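Local atomic coordinates of lipolytic enzyme, G-D-S-L family (PDB entry 7BR2), a protein that acts as a gut bacterial serine esterase of the SGNH (GDSL) hydrolase family and metabolises the drug diltiazem. Residues I39-M44 with L270-D275; T45-M50 with Q224-K229; D209-M214 with I291-F296; L219-Q224 with E298-E303. All coordinates share one frame; numbering follows the deposited sequence.

Contact 1 of 4, residues I39-M44 with L270-D275; sequences IWLYYM and LPYPLD
Leu41 leaves helix 35-46 on the side facing the loop 270-275 and reaches it with both methyl groups. Because its CG is anti to the backbone N (chi1 -178°), Leu41 CD2 comes within 3.5 Å of Tyr272 OH and 3.6 Å of Pro273 O. The other branch, Leu41 CD1, points at the outer part of the proline ring and stops 4.1 Å from Pro273 CG. Next along the helix, Tyr42 meets the phenol mainly through its backbone: Tyr42 N lies in plane at the edge of the Tyr272 ring, 3.3 Å from CE1. Tyr42 CB adds an apolar contact of 3.7 Å with Tyr272 CE1, the two tyrosine side chains crossing at about a right angle. Pro273 CD covers part of one face of the Tyr272 ring, whose OH is hydrogen-bonded to Phe38 O of helix 35-46. With an alanine in place of Tyr272, Phe38 O would probably lose its phenol partner and a gap would open beside Leu41 and the Tyr42 backbone. The contact is buried packing that joins a helix of the alpha/beta SGNH hydrolase domain to the long loop between strand 260-267 and helix 296-300.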
# COMPACT_ATOMS: atom_id res chain seq x y z
N ILE A 39 -1.20 2.47 -1.20
CA ILE A 39 -1.89 3.52 -0.45
C ILE A 39 -1.76 4.87 -1.17
O ILE A 39 -2.74 5.62 -1.33
CB ILE A 39 -1.35 3.60 0.98
CG1 ILE A 39 -1.72 2.35 1.79
CG2 ILE A 39 -1.89 4.84 1.68
CD1 ILE A 39 -0.96 2.24 3.14
N TRP A 40 -0.54 5.21 -1.60
CA TRP A 40 -0.36 6.44 -2.36
C TRP A 40 -1.19 6.40 -3.64
O TRP A 40 -1.80 7.40 -4.01
CB TRP A 40 1.12 6.66 -2.68
CG TRP A 40 1.48 8.09 -3.02
CD1 TRP A 40 0.63 9.16 -3.14
CD2 TRP A 40 2.80 8.61 -3.30
NE1 TRP A 40 1.33 10.29 -3.47
CE2 TRP A 40 2.66 9.99 -3.58
CE3 TRP A 40 4.08 8.03 -3.35
CZ2 TRP A 40 3.76 10.80 -3.89
CZ3 TRP A 40 5.17 8.84 -3.66
CH2 TRP A 40 5.00 10.21 -3.93
N LEU A 41 -1.25 5.23 -4.31
CA LEU A 41 -2.08 5.10 -5.51
C LEU A 41 -3.54 5.44 -5.21
O LEU A 41 -4.22 6.08 -6.02
CB LEU A 41 -1.95 3.67 -6.05
CG LEU A 41 -2.72 3.34 -7.33
CD1 LEU A 41 -2.29 4.27 -8.43
CD2 LEU A 41 -2.47 1.87 -7.73
N TYR A 42 -4.04 4.99 -4.06
CA TYR A 42 -5.39 5.38 -3.67
C TYR A 42 -5.51 6.90 -3.59
O TYR A 42 -6.44 7.49 -4.14
CB TYR A 42 -5.77 4.75 -2.34
CG TYR A 42 -7.17 5.10 -1.91
CD1 TYR A 42 -8.25 4.34 -2.33
CD2 TYR A 42 -7.42 6.20 -1.08
CE1 TYR A 42 -9.54 4.65 -1.94
CE2 TYR A 42 -8.70 6.51 -0.69
CZ TYR A 42 -9.76 5.74 -1.12
OH TYR A 42 -11.04 6.04 -0.74
N TYR A 43 -4.58 7.55 -2.89
CA TYR A 43 -4.71 9.01 -2.76
C TYR A 43 -4.54 9.71 -4.10
O TYR A 43 -5.17 10.75 -4.34
CB TYR A 43 -3.68 9.56 -1.77
CG TYR A 43 -4.08 9.42 -0.33
CD1 TYR A 43 -3.92 8.22 0.35
CD2 TYR A 43 -4.66 10.48 0.35
CE1 TYR A 43 -4.30 8.10 1.68
CE2 TYR A 43 -5.04 10.37 1.67
CZ TYR A 43 -4.86 9.18 2.33
OH TYR A 43 -5.24 9.08 3.66
N MET A 44 -3.77 9.13 -5.03
CA MET A 44 -3.54 9.78 -6.31
C MET A 44 -4.77 9.71 -7.19
O MET A 44 -5.01 10.62 -7.99
CB MET A 44 -2.37 9.12 -7.07
CG MET A 44 -0.98 9.14 -6.42
SD MET A 44 0.09 7.88 -7.17
CE MET A 44 1.72 8.46 -6.66
N LEU A 270 -11.08 9.13 -10.03
CA LEU A 270 -10.90 8.02 -10.95
C LEU A 270 -11.10 6.70 -10.20
O LEU A 270 -11.05 6.66 -8.97
CB LEU A 270 -9.50 8.06 -11.58
CG LEU A 270 -9.16 9.26 -12.47
CD1 LEU A 270 -7.69 9.20 -12.93
CD2 LEU A 270 -10.11 9.36 -13.66
N PRO A 271 -11.38 5.60 -10.91
CA PRO A 271 -11.41 4.29 -10.24
C PRO A 271 -10.03 3.89 -9.76
O PRO A 271 -9.00 4.35 -10.26
CB PRO A 271 -11.92 3.34 -11.33
CG PRO A 271 -11.53 3.99 -12.61
CD PRO A 271 -11.64 5.48 -12.36
N TYR A 272 -10.01 3.00 -8.78
CA TYR A 272 -8.75 2.47 -8.28
C TYR A 272 -8.24 1.41 -9.25
O TYR A 272 -8.96 0.45 -9.53
CB TYR A 272 -8.89 1.87 -6.90
CG TYR A 272 -7.54 1.55 -6.31
CD1 TYR A 272 -6.80 2.52 -5.64
CD2 TYR A 272 -6.99 0.27 -6.45
CE1 TYR A 272 -5.56 2.24 -5.11
CE2 TYR A 272 -5.74 -0.02 -5.92
CZ TYR A 272 -5.03 0.97 -5.25
OH TYR A 272 -3.80 0.68 -4.72
N PRO A 273 -7.05 1.57 -9.81
CA PRO A 273 -6.53 0.59 -10.76
C PRO A 273 -5.75 -0.52 -10.07
O PRO A 273 -5.00 -0.29 -9.12
CB PRO A 273 -5.63 1.45 -11.67
CG PRO A 273 -5.15 2.51 -10.78
CD PRO A 273 -6.21 2.78 -9.74
N LEU A 274 -5.95 -1.74 -10.58
CA LEU A 274 -5.37 -2.94 -10.00
C LEU A 274 -4.44 -3.59 -11.01
O LEU A 274 -4.84 -3.87 -12.14
CB LEU A 274 -6.47 -3.92 -9.58
CG LEU A 274 -7.34 -3.40 -8.43
CD1 LEU A 274 -8.61 -4.21 -8.25
CD2 LEU A 274 -6.54 -3.33 -7.13
N ASP A 275 -3.20 -3.78 -10.60
CA ASP A 275 -2.23 -4.48 -11.44
C ASP A 275 -2.55 -5.97 -11.42
O ASP A 275 -2.69 -6.57 -10.35
CB ASP A 275 -0.82 -4.21 -10.91
CG ASP A 275 0.24 -4.43 -11.95
OD1 ASP A 275 -0.05 -5.03 -13.01
OD2 ASP A 275 1.39 -3.99 -11.70

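Contact 2 of 4, residues T45-M50 with Q224-K229; sequences TRFPNM and QGFAGK
Phe47 turns an edge of its ring to Phe226, with Phe47 CZ 3.7 Å from Phe226 CE1 and Phe47 CE2 3.8 Å from that same atom. The two side chains come from opposite directions, and their planes stand at 48° with centroids 5.5 Å apart, an oblique pairing. In Phe47 the CG is anti to the carbonyl carbon (chi1 -53°), which turns the ring toward Phe226 just where the chain leaves helix 35-46. Arg46 CG covers part of one face of the Phe47 ring. On the partner, Gln224 O lies 3.9 Å above the plane of the Phe226 ring, over its centre, and the Tyr42 ring also meets Phe226 from helix 35-46.

Both segments are helix exits. Phe47 to Met50 forms a type I beta turn, while Gly225, with positive phi, is the C-prime residue of the Schellman motif that ends helix 210-223. Phe226 to Lys229 follows directly as a type II turn, closed by Lys229 N to Phe226 O at 3.3 Å.

The Arg46 chain bends at chi2 and chi3 and carries NH1 to within 4.0 Å of Lys229 O, approached obliquely and too far for a bond; Arg46 NH2 is instead hydrogen-bonded to Met300 O. Lys229, largely in solvent, runs its extended side chain back along its own loop, where NZ makes a weak hydrogen bond of 3.2 Å to Gly225 O.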
# COMPACT_ATOMS: atom_id res chain seq x y z
N THR A 45 -5.55 8.63 -7.08
CA THR A 45 -6.71 8.50 -7.96
C THR A 45 -8.00 8.99 -7.33
O THR A 45 -8.87 9.50 -8.04
CB THR A 45 -6.84 7.06 -8.42
OG1 THR A 45 -6.86 6.20 -7.27
CG2 THR A 45 -5.66 6.70 -9.28
N ARG A 46 -8.19 8.79 -6.02
CA ARG A 46 -9.40 9.22 -5.31
C ARG A 46 -9.37 10.72 -4.96
O ARG A 46 -10.43 11.37 -4.91
CB ARG A 46 -9.60 8.38 -4.07
CG ARG A 46 -11.01 8.46 -3.47
CD ARG A 46 -12.07 7.90 -4.41
NE ARG A 46 -11.57 6.67 -5.01
CZ ARG A 46 -11.81 5.46 -4.53
NH1 ARG A 46 -12.51 5.32 -3.42
NH2 ARG A 46 -11.30 4.39 -5.13
N PHE A 47 -8.21 11.30 -4.63
CA PHE A 47 -8.11 12.71 -4.28
C PHE A 47 -7.10 13.38 -5.21
O PHE A 47 -6.05 13.86 -4.76
CB PHE A 47 -7.72 12.88 -2.81
CG PHE A 47 -8.62 12.14 -1.88
CD1 PHE A 47 -9.96 12.50 -1.72
CD2 PHE A 47 -8.15 11.03 -1.20
CE1 PHE A 47 -10.79 11.80 -0.88
CE2 PHE A 47 -8.98 10.32 -0.35
CZ PHE A 47 -10.30 10.70 -0.19
N PRO A 48 -7.41 13.46 -6.51
CA PRO A 48 -6.39 13.90 -7.49
C PRO A 48 -5.94 15.34 -7.32
O PRO A 48 -4.84 15.69 -7.79
CB PRO A 48 -7.10 13.72 -8.83
CG PRO A 48 -8.59 13.87 -8.49
CD PRO A 48 -8.73 13.22 -7.14
N ASN A 49 -6.72 16.18 -6.65
CA ASN A 49 -6.34 17.57 -6.43
C ASN A 49 -5.75 17.79 -5.05
O ASN A 49 -5.57 18.94 -4.64
CB ASN A 49 -7.55 18.49 -6.61
CG ASN A 49 -8.23 18.31 -7.96
OD1 ASN A 49 -7.64 18.59 -9.01
ND2 ASN A 49 -9.48 17.87 -7.94
N MET A 50 -5.41 16.72 -4.33
CA MET A 50 -4.87 16.81 -2.98
C MET A 50 -3.50 16.12 -2.95
O MET A 50 -3.38 14.99 -2.44
CB MET A 50 -5.82 16.19 -1.97
CG MET A 50 -5.52 16.56 -0.54
SD MET A 50 -6.43 15.57 0.65
CE MET A 50 -5.80 13.94 0.29
N GLN A 224 -8.28 4.62 7.87
CA GLN A 224 -8.41 6.05 7.62
C GLN A 224 -9.83 6.46 7.24
O GLN A 224 -10.06 7.61 6.84
CB GLN A 224 -7.42 6.49 6.53
CG GLN A 224 -5.95 6.36 6.95
CD GLN A 224 -4.99 7.07 5.99
OE1 GLN A 224 -5.03 6.84 4.78
NE2 GLN A 224 -4.12 7.91 6.53
N GLY A 225 -10.80 5.55 7.36
CA GLY A 225 -12.19 5.92 7.19
C GLY A 225 -12.70 5.96 5.77
O GLY A 225 -13.67 6.67 5.50
N PHE A 226 -12.06 5.24 4.84
CA PHE A 226 -12.47 5.23 3.44
C PHE A 226 -13.33 4.02 3.07
O PHE A 226 -13.82 3.97 1.94
CB PHE A 226 -11.23 5.25 2.53
CG PHE A 226 -10.36 6.46 2.74
CD1 PHE A 226 -10.91 7.74 2.80
CD2 PHE A 226 -8.99 6.32 2.89
CE1 PHE A 226 -10.11 8.85 3.00
CE2 PHE A 226 -8.18 7.42 3.09
CZ PHE A 226 -8.73 8.69 3.15
N ALA A 227 -13.48 3.05 3.96
CA ALA A 227 -14.28 1.87 3.65
C ALA A 227 -15.76 2.24 3.59
O ALA A 227 -16.30 2.83 4.53
CB ALA A 227 -14.05 0.77 4.68
N GLY A 228 -16.41 1.89 2.49
CA GLY A 228 -17.80 2.22 2.29
C GLY A 228 -18.05 3.46 1.47
O GLY A 228 -19.21 3.78 1.18
N LYS A 229 -17.00 4.20 1.12
CA LYS A 229 -17.16 5.40 0.31
C LYS A 229 -16.93 5.10 -1.16
O LYS A 229 -15.95 4.44 -1.54
CB LYS A 229 -16.22 6.49 0.82
CG LYS A 229 -16.62 6.95 2.22
CD LYS A 229 -15.77 8.11 2.71
CE LYS A 229 -16.11 8.48 4.15
NZ LYS A 229 -15.12 9.45 4.74

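Contact 3 of 4, residues D209-M214 with I291-F296; sequences DNDGHM and IKEVPF
Asp211 and Glu293 face each other with CA atoms 8.4 Å apart, and Met214 and Phe296, further along both segments, have theirs 9.4 Å apart. The first segment is the opening of helix 210-223; the second is a loop in which Pro295 centres an inverse gamma turn and occupies the N-cap position of helix 296-300. The backbones are thus held apart, and side chains bridge them at two places.

At the first, Asp211 OD2 lies 2.8 Å from Glu293 OE2, the two carboxylate planes 52° apart. Oxygens this close suggest that one of the acids holds a proton. Asp211 OD2 also forms a salt bridge with Lys285, which probably eases the meeting of two acids. Glu293 extends beyond CG to bring its carboxylate against Asp211 CB, with OE1 3.6 Å away; that OE1 is buried here and has no hydrogen-bonding partner in the model. The Glu293 side chain also touches Leu191 of helix 181-194 and Val215 of helix 210-223. An alanine at Glu293 would leave Asp211 its lysine, but would probably deprive OD2 of the second acid and open a gap beside Asp211 CB, Leu191 and Val215.

The second bridge is a Met-aromatic contact. Met214 SD stands above the face of the Phe296 ring at a distance, 5.5 Å from its centroid, and the bent side chain lays CE 3.5 Å from Phe296 CE1. The same ring meets Tyr272 edge-to-face, and Tyr218 of helix 210-223 touches it as well.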
# COMPACT_ATOMS: atom_id res chain seq x y z
N ASP A 209 3.10 -11.25 -0.67
CA ASP A 209 3.12 -11.00 -2.10
C ASP A 209 2.27 -9.75 -2.40
O ASP A 209 1.76 -9.10 -1.49
CB ASP A 209 2.62 -12.25 -2.83
CG ASP A 209 3.09 -12.35 -4.27
OD1 ASP A 209 3.59 -11.36 -4.84
OD2 ASP A 209 2.93 -13.45 -4.86
N ASN A 210 2.10 -9.42 -3.68
CA ASN A 210 1.38 -8.20 -4.05
C ASN A 210 -0.04 -8.20 -3.50
O ASN A 210 -0.56 -7.14 -3.11
CB ASN A 210 1.35 -8.06 -5.57
CG ASN A 210 2.72 -7.94 -6.16
OD1 ASN A 210 3.45 -6.98 -5.88
ND2 ASN A 210 3.10 -8.92 -6.97
N ASP A 211 -0.69 -9.36 -3.48
CA ASP A 211 -2.03 -9.44 -2.92
C ASP A 211 -2.02 -9.10 -1.43
O ASP A 211 -2.89 -8.36 -0.95
CB ASP A 211 -2.63 -10.83 -3.14
CG ASP A 211 -1.77 -11.95 -2.56
OD1 ASP A 211 -0.52 -11.92 -2.72
OD2 ASP A 211 -2.33 -12.83 -1.88
N GLY A 212 -1.05 -9.63 -0.69
CA GLY A 212 -0.96 -9.30 0.72
C GLY A 212 -0.74 -7.82 0.95
O GLY A 212 -1.35 -7.22 1.84
N HIS A 213 0.13 -7.20 0.14
CA HIS A 213 0.37 -5.77 0.27
C HIS A 213 -0.86 -4.96 -0.12
O HIS A 213 -1.12 -3.91 0.48
CB HIS A 213 1.60 -5.37 -0.56
CG HIS A 213 2.89 -5.68 0.13
ND1 HIS A 213 3.43 -4.86 1.10
CD2 HIS A 213 3.70 -6.76 0.06
CE1 HIS A 213 4.53 -5.42 1.58
NE2 HIS A 213 4.72 -6.57 0.96
N MET A 214 -1.65 -5.45 -1.07
CA MET A 214 -2.88 -4.74 -1.40
C MET A 214 -3.90 -4.89 -0.28
O MET A 214 -4.64 -3.94 0.02
CB MET A 214 -3.43 -5.23 -2.73
CG MET A 214 -4.53 -4.34 -3.30
SD MET A 214 -4.13 -2.58 -3.31
CE MET A 214 -5.60 -1.90 -2.53
N ILE A 291 -9.18 -8.64 -4.81
CA ILE A 291 -10.64 -8.68 -4.90
C ILE A 291 -11.22 -9.98 -4.38
O ILE A 291 -12.36 -10.00 -3.93
CB ILE A 291 -11.14 -8.37 -6.32
CG1 ILE A 291 -10.82 -9.50 -7.30
CG2 ILE A 291 -10.58 -7.04 -6.81
CD1 ILE A 291 -11.25 -9.14 -8.73
N LYS A 292 -10.46 -11.08 -4.40
CA LYS A 292 -10.96 -12.38 -3.95
C LYS A 292 -10.67 -12.65 -2.47
O LYS A 292 -11.06 -13.71 -1.97
CB LYS A 292 -10.39 -13.51 -4.81
CG LYS A 292 -10.98 -13.53 -6.20
CD LYS A 292 -9.91 -13.45 -7.25
CE LYS A 292 -9.50 -14.83 -7.71
NZ LYS A 292 -8.50 -14.76 -8.81
N GLU A 293 -10.08 -11.70 -1.76
CA GLU A 293 -9.64 -11.91 -0.38
C GLU A 293 -10.32 -10.99 0.60
O GLU A 293 -10.48 -11.36 1.76
CB GLU A 293 -8.12 -11.70 -0.27
CG GLU A 293 -7.33 -12.60 -1.21
CD GLU A 293 -5.87 -12.22 -1.30
OE1 GLU A 293 -5.51 -11.07 -0.96
OE2 GLU A 293 -5.07 -13.08 -1.72
N VAL A 294 -10.71 -9.80 0.16
CA VAL A 294 -11.43 -8.84 0.99
C VAL A 294 -12.47 -8.17 0.11
O VAL A 294 -12.38 -8.21 -1.13
CB VAL A 294 -10.49 -7.78 1.61
CG1 VAL A 294 -9.52 -8.41 2.60
CG2 VAL A 294 -9.70 -7.02 0.53
N PRO A 295 -13.51 -7.58 0.71
CA PRO A 295 -14.52 -6.89 -0.11
C PRO A 295 -13.98 -5.57 -0.66
O PRO A 295 -14.54 -4.51 -0.35
CB PRO A 295 -15.69 -6.67 0.85
CG PRO A 295 -15.24 -7.12 2.19
CD PRO A 295 -13.78 -7.40 2.15
N PHE A 296 -12.88 -5.61 -1.42
CA PHE A 296 -12.24 -4.36 -1.82
C PHE A 296 -13.08 -3.61 -2.84
O PHE A 296 -13.23 -2.39 -2.76
CB PHE A 296 -10.83 -4.59 -2.38
CG PHE A 296 -10.16 -3.30 -2.77
CD1 PHE A 296 -9.62 -2.46 -1.81
CD2 PHE A 296 -10.11 -2.89 -4.09
CE1 PHE A 296 -9.04 -1.25 -2.15
CE2 PHE A 296 -9.51 -1.68 -4.45
CZ PHE A 296 -8.98 -0.86 -3.47

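Contact 4 of 4, residues L219-Q224 with E298-E303; sequences LFLKAQ and EEMNTE
The carboxylate of Glu299 is the flat group nearest Lys222, and its OE1 lies 3.9 Å from Lys222 CD. No ring takes part across the contact. Lys222 bends at chi3, and its NZ remains 4.7 Å from Glu299 OE1, so the opposite charges lie near each other without pairing directly. That oxygen is hydrogen-bonded to Tyr218 OH, a turn earlier on the lysine's own helix, and Ala227 packs against the same glutamate.

Met300 carries the rest. Its CG is anti to the carbonyl carbon (chi1 -70°) and the chain runs out extended, driving the terminal methyl against the backbone of helix 210-223: Met300 CE is 3.3 Å from Lys222 N and 3.6 Å from Leu221 CB. The sulfur follows alongside, with Met300 SD 3.8 Å from Leu221 CB. The two side chains of Leu221 and Met300 cross at an oblique angle, and Leu221 packs in addition on Ile39, Tyr42 and Tyr43 of helix 35-46.

The contact seats the short helix 296-300 on the last turn of helix 210-223, the helix that follows the probable catalytic Asp and His, as in other SGNH hydrolases, just before the chain enters strand 303-308 of the mixed sheet.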
# COMPACT_ATOMS: atom_id res chain seq x y z
N LEU A 219 -6.55 -2.36 4.36
CA LEU A 219 -6.79 -2.23 5.79
C LEU A 219 -6.38 -0.86 6.31
O LEU A 219 -7.08 -0.27 7.14
CB LEU A 219 -6.07 -3.34 6.55
CG LEU A 219 -6.67 -4.73 6.33
CD1 LEU A 219 -5.74 -5.83 6.83
CD2 LEU A 219 -8.06 -4.79 6.99
N PHE A 220 -5.24 -0.33 5.83
CA PHE A 220 -4.83 0.99 6.29
C PHE A 220 -5.79 2.06 5.80
O PHE A 220 -6.11 3.01 6.53
CB PHE A 220 -3.39 1.29 5.84
CG PHE A 220 -2.80 2.52 6.46
CD1 PHE A 220 -2.05 2.43 7.63
CD2 PHE A 220 -2.98 3.76 5.89
CE1 PHE A 220 -1.51 3.58 8.21
CE2 PHE A 220 -2.43 4.90 6.45
CZ PHE A 220 -1.70 4.81 7.62
N LEU A 221 -6.29 1.91 4.58
CA LEU A 221 -7.28 2.86 4.07
C LEU A 221 -8.58 2.76 4.85
O LEU A 221 -9.25 3.77 5.09
CB LEU A 221 -7.52 2.60 2.58
CG LEU A 221 -6.30 2.90 1.72
CD1 LEU A 221 -6.50 2.38 0.32
CD2 LEU A 221 -6.01 4.40 1.75
N LYS A 222 -8.95 1.55 5.27
CA LYS A 222 -10.15 1.40 6.10
C LYS A 222 -9.94 2.04 7.46
O LYS A 222 -10.84 2.70 7.99
CB LYS A 222 -10.55 -0.08 6.20
CG LYS A 222 -11.69 -0.40 7.19
CD LYS A 222 -12.37 -1.76 6.89
CE LYS A 222 -11.89 -2.79 7.89
NZ LYS A 222 -12.47 -4.13 7.70
N ALA A 223 -8.74 1.91 8.02
CA ALA A 223 -8.42 2.61 9.26
C ALA A 223 -8.42 4.13 9.09
O ALA A 223 -8.54 4.85 10.08
CB ALA A 223 -7.06 2.15 9.79
N GLN A 224 -8.28 4.62 7.87
CA GLN A 224 -8.41 6.05 7.62
C GLN A 224 -9.83 6.46 7.24
O GLN A 224 -10.06 7.61 6.84
CB GLN A 224 -7.42 6.49 6.53
CG GLN A 224 -5.95 6.36 6.95
CD GLN A 224 -4.99 7.07 5.99
OE1 GLN A 224 -5.03 6.84 4.78
NE2 GLN A 224 -4.12 7.91 6.53
N GLU A 298 -16.33 -3.75 -3.32
CA GLU A 298 -17.56 -3.23 -2.72
C GLU A 298 -17.29 -2.05 -1.78
O GLU A 298 -18.06 -1.09 -1.75
CB GLU A 298 -18.29 -4.35 -1.98
CG GLU A 298 -18.66 -5.55 -2.84
CD GLU A 298 -17.56 -6.60 -2.90
OE1 GLU A 298 -16.37 -6.22 -2.92
OE2 GLU A 298 -17.90 -7.80 -2.91
N GLU A 299 -16.21 -2.11 -1.00
CA GLU A 299 -16.01 -1.08 0.01
C GLU A 299 -15.23 0.13 -0.50
O GLU A 299 -15.44 1.24 -0.00
CB GLU A 299 -15.30 -1.66 1.24
CG GLU A 299 -16.17 -2.65 2.00
CD GLU A 299 -15.53 -3.19 3.26
OE1 GLU A 299 -14.56 -2.59 3.75
OE2 GLU A 299 -16.01 -4.24 3.75
N MET A 300 -14.35 -0.06 -1.49
CA MET A 300 -13.44 1.01 -1.89
C MET A 300 -13.28 1.20 -3.39
O MET A 300 -12.59 2.14 -3.78
CB MET A 300 -12.04 0.78 -1.30
CG MET A 300 -11.98 0.97 0.19
SD MET A 300 -10.31 0.79 0.83
CE MET A 300 -10.67 0.80 2.58
N ASN A 301 -13.85 0.36 -4.23
CA ASN A 301 -13.71 0.54 -5.67
C ASN A 301 -15.05 0.37 -6.36
O ASN A 301 -15.20 -0.42 -7.29
CB ASN A 301 -12.67 -0.41 -6.25
CG ASN A 301 -12.00 0.18 -7.47
OD1 ASN A 301 -12.15 1.37 -7.75
ND2 ASN A 301 -11.30 -0.65 -8.23
N THR A 302 -16.06 1.13 -5.92
CA THR A 302 -17.39 1.12 -6.51
C THR A 302 -17.67 2.44 -7.22
O THR A 302 -17.87 3.48 -6.58
CB THR A 302 -18.45 0.83 -5.45
OG1 THR A 302 -18.28 -0.51 -4.97
CG2 THR A 302 -19.84 0.97 -6.04
N GLU A 303 -17.69 2.39 -8.55
CA GLU A 303 -18.09 3.51 -9.41
C GLU A 303 -19.41 3.10 -10.05
O GLU A 303 -19.46 2.56 -11.17
CB GLU A 303 -16.99 3.80 -10.47
CG GLU A 303 -17.26 5.03 -11.33
CD GLU A 303 -16.25 5.21 -12.46
OE1 GLU A 303 -15.41 4.31 -12.70
OE2 GLU A 303 -16.30 6.27 -13.12

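In the fold
Contact 2 joins the ends of helices 35-46 and 210-223 of the SGNH domain, while contacts 1, 3 and 4 tie one or the other of them to the chain between strands 260-267 and 303-308. Contacts 1 and 2 share helix 35-46, their centres about 9 Å apart; contacts 3 and 4 share helix 210-223, with centres about 12 Å apart. Contacts 2 and 4, with centres about 8 Å apart, have Gln224 in common, whereas contacts 2 and 3 do not touch. Along the chain the segments of contact 2 both fall between those of contact 1, and every other pair interleaves. The chain between strands 260-267 and 303-308 thus packs against the helices of the hydrolase domain.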